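Local coordinates for De Novo Protein OR329 (Artificial gene, PDB 4HXT), which is a computationally designed, all-helical protein of armadillo-type repeats, probably made as a building block for a self-assembling cyclic homo-oligomer, at residues A[171-179]-A[190-198]. Sequence-based numbering, arbitrary orientation.
Sequences GVEVLVKLL and AARALANIA
Leu179 CD2 lies over one face of the Ala190-Ala191 peptide, 3.6 Å from Ala191 N; with no aromatic ring in this contact, the flat groups are backbone amides. A second is the carbonyl of Leu175, whose oxygen meets the methyl CB of Ala190 at 3.7 Å. Both segments belong to one armadillo-type repeat, where helices 171-178 and 184-197 pack roughly antiparallel at 140°. Their axes come within 8.9 Å because small alanines line the approach: Ala190 CB touches both Leu175 O and Leu178 CB, and a single methyl suits so close a fit.

Leucine suits the other side, since its branched end fills a hole. Leu175 is a knob among Ala190, Ala193, Leu194 and Ile197; with CG anti to its carbonyl carbon (chi1 -69°), its CD1 meets Ile197 CD1 at 3.6 Å and Ala193 CB at 3.9 Å. Leu194 answers from the second helix: its CD2 packs on Leu175 CB, while its CD1 touches Val176 CG2, the two side chains crossing at about a right angle. Val172 and Ile197 extend this apolar seam toward helix 202-210, where Ile208 and Ala204 continue the core.

The backbone O of Leu179 accepts a hydrogen bond from Gln187 NE2, in the same helix as Ala190. Replacing Leu179 by an alanine would probably leave the Ala190-Ala191 peptide face uncovered and open a gap beside Leu194. Leu179 and Leu194 meet end on, their CD1 methyls only 3.4 Å apart, a close fit for two methyl groups.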
loop_
_atom_site.group_PDB
_atom_site.type_symbol
_atom_site.label_atom_id
_atom_site.label_comp_id
_atom_site.label_asym_id
_atom_site.label_seq_id
_atom_site.Cartn_x
_atom_site.Cartn_y
_atom_site.Cartn_z
ATOM N N GLY A 171 -11.108 17.211 -2.512
ATOM C CA GLY A 171 -9.736 17.612 -2.746
ATOM C C GLY A 171 -9.302 17.701 -4.199
ATOM O O GLY A 171 -8.459 18.531 -4.541
ATOM N N VAL A 172 -9.865 16.861 -5.064
ATOM C CA VAL A 172 -9.476 16.870 -6.473
ATOM C C VAL A 172 -9.655 18.232 -7.145
ATOM O O VAL A 172 -8.749 18.728 -7.813
ATOM C CB VAL A 172 -10.250 15.800 -7.270
ATOM C CG1 VAL A 172 -9.911 15.898 -8.746
ATOM C CG2 VAL A 172 -9.895 14.413 -6.740
ATOM N N GLU A 173 -10.826 18.831 -6.963
ATOM C CA GLU A 173 -11.119 20.134 -7.541
ATOM C C GLU A 173 -10.133 21.170 -7.018
ATOM O O GLU A 173 -9.629 21.997 -7.775
ATOM C CB GLU A 173 -12.542 20.563 -7.173
ATOM C CG GLU A 173 -12.924 21.941 -7.679
ATOM C CD GLU A 173 -14.281 22.394 -7.172
ATOM O OE1 GLU A 173 -15.277 21.676 -7.404
ATOM O OE2 GLU A 173 -14.352 23.470 -6.541
ATOM N N VAL A 174 -9.861 21.120 -5.720
ATOM C CA VAL A 174 -8.944 22.066 -5.099
ATOM C C VAL A 174 -7.525 21.896 -5.651
ATOM O O VAL A 174 -6.870 22.875 -6.005
ATOM C CB VAL A 174 -8.935 21.899 -3.556
ATOM C CG1 VAL A 174 -8.038 22.949 -2.919
ATOM C CG2 VAL A 174 -10.353 22.025 -3.012
ATOM N N LEU A 175 -7.063 20.652 -5.740
ATOM C CA LEU A 175 -5.725 20.371 -6.257
ATOM C C LEU A 175 -5.574 20.816 -7.708
ATOM O O LEU A 175 -4.505 21.265 -8.116
ATOM C CB LEU A 175 -5.410 18.871 -6.132
ATOM C CG LEU A 175 -5.218 18.327 -4.705
ATOM C CD1 LEU A 175 -5.205 16.800 -4.722
ATOM C CD2 LEU A 175 -3.914 18.869 -4.109
ATOM N N VAL A 176 -6.639 20.681 -8.494
ATOM C CA VAL A 176 -6.589 21.095 -9.891
ATOM C C VAL A 176 -6.436 22.611 -9.953
ATOM O O VAL A 176 -5.747 23.144 -10.824
ATOM C CB VAL A 176 -7.857 20.650 -10.648
ATOM C CG1 VAL A 176 -7.917 21.317 -12.014
ATOM C CG2 VAL A 176 -7.850 19.132 -10.809
ATOM N N LYS A 177 -7.069 23.303 -9.013
ATOM C CA LYS A 177 -6.968 24.757 -8.945
ATOM C C LYS A 177 -5.523 25.153 -8.650
ATOM O O LYS A 177 -5.011 26.132 -9.195
ATOM C CB LYS A 177 -7.872 25.307 -7.838
ATOM C CG LYS A 177 -7.567 26.752 -7.472
ATOM C CD LYS A 177 -8.284 27.181 -6.202
ATOM C CE LYS A 177 -7.918 28.608 -5.823
ATOM N NZ LYS A 177 -6.451 28.765 -5.606
ATOM N N LEU A 178 -4.868 24.387 -7.782
ATOM C CA LEU A 178 -3.485 24.665 -7.413
ATOM C C LEU A 178 -2.475 24.360 -8.515
ATOM O O LEU A 178 -1.313 24.754 -8.417
ATOM C CB LEU A 178 -3.109 23.894 -6.147
ATOM C CG LEU A 178 -3.789 24.374 -4.860
ATOM C CD1 LEU A 178 -3.266 23.577 -3.675
ATOM C CD2 LEU A 178 -3.510 25.848 -4.659
ATOM N N LEU A 179 -2.906 23.657 -9.557
ATOM C CA LEU A 179 -2.004 23.342 -10.659
ATOM C C LEU A 179 -1.519 24.609 -11.355
ATOM O O LEU A 179 -0.472 24.605 -12.001
ATOM C CB LEU A 179 -2.688 22.432 -11.683
ATOM C CG LEU A 179 -2.857 20.966 -11.282
ATOM C CD1 LEU A 179 -3.515 20.204 -12.418
ATOM C CD2 LEU A 179 -1.492 20.363 -10.947
ATOM N N ALA A 190 0.923 19.647 -6.021
ATOM C CA ALA A 190 -0.435 19.456 -6.511
ATOM C C ALA A 190 -0.412 18.501 -7.703
ATOM O O ALA A 190 -1.284 17.647 -7.838
ATOM C CB ALA A 190 -1.042 20.798 -6.915
ATOM N N ALA A 191 0.589 18.652 -8.568
ATOM C CA ALA A 191 0.717 17.791 -9.742
ATOM C C ALA A 191 1.025 16.351 -9.324
ATOM O O ALA A 191 0.486 15.406 -9.901
ATOM C CB ALA A 191 1.815 18.312 -10.663
ATOM N N ARG A 192 1.903 16.183 -8.336
ATOM C CA ARG A 192 2.251 14.842 -7.860
ATOM C C ARG A 192 1.025 14.201 -7.207
ATOM O O ARG A 192 0.739 13.026 -7.421
ATOM C CB ARG A 192 3.406 14.905 -6.849
ATOM C CG ARG A 192 3.866 13.540 -6.341
ATOM C CD ARG A 192 5.215 13.632 -5.624
ATOM N NE ARG A 192 5.153 14.369 -4.361
ATOM C CZ ARG A 192 4.800 13.833 -3.197
ATOM N NH1 ARG A 192 4.475 12.548 -3.131
ATOM N NH2 ARG A 192 4.786 14.575 -2.095
ATOM N N ALA A 193 0.292 14.981 -6.421
ATOM C CA ALA A 193 -0.905 14.456 -5.756
ATOM C C ALA A 193 -1.914 13.933 -6.774
ATOM O O ALA A 193 -2.473 12.851 -6.602
ATOM C CB ALA A 193 -1.550 15.537 -4.891
ATOM N N LEU A 194 -2.138 14.697 -7.842
ATOM C CA LEU A 194 -3.083 14.283 -8.868
ATOM C C LEU A 194 -2.603 13.055 -9.634
ATOM O O LEU A 194 -3.406 12.194 -9.990
ATOM C CB LEU A 194 -3.360 15.439 -9.831
ATOM C CG LEU A 194 -4.209 16.544 -9.200
ATOM C CD1 LEU A 194 -4.204 17.775 -10.082
ATOM C CD2 LEU A 194 -5.638 16.032 -8.982
ATOM N N ALA A 195 -1.300 12.980 -9.897
ATOM C CA ALA A 195 -0.745 11.830 -10.606
ATOM C C ALA A 195 -0.976 10.591 -9.749
ATOM O O ALA A 195 -1.288 9.514 -10.263
ATOM C CB ALA A 195 0.764 12.023 -10.860
ATOM N N ASN A 196 -0.819 10.752 -8.438
ATOM C CA ASN A 196 -1.014 9.648 -7.507
ATOM C C ASN A 196 -2.486 9.281 -7.391
ATOM O O ASN A 196 -2.843 8.104 -7.374
ATOM C CB ASN A 196 -0.434 10.003 -6.137
ATOM C CG ASN A 196 1.081 9.987 -6.135
ATOM O OD1 ASN A 196 1.699 9.474 -7.067
ATOM N ND2 ASN A 196 1.686 10.535 -5.093
ATOM N N ILE A 197 -3.339 10.292 -7.312
ATOM C CA ILE A 197 -4.773 10.065 -7.232
ATOM C C ILE A 197 -5.211 9.333 -8.495
ATOM O O ILE A 197 -6.083 8.467 -8.450
ATOM C CB ILE A 197 -5.538 11.409 -7.134
ATOM C CG1 ILE A 197 -5.308 12.028 -5.750
ATOM C CG2 ILE A 197 -7.020 11.196 -7.423
ATOM C CD1 ILE A 197 -5.865 13.419 -5.591
ATOM N N ALA A 198 -4.586 9.676 -9.618
ATOM C CA ALA A 198 -4.926 9.060 -10.895
ATOM C C ALA A 198 -4.518 7.587 -11.028
ATOM O O ALA A 198 -4.905 6.919 -11.989
ATOM C CB ALA A 198 -4.327 9.878 -12.049
#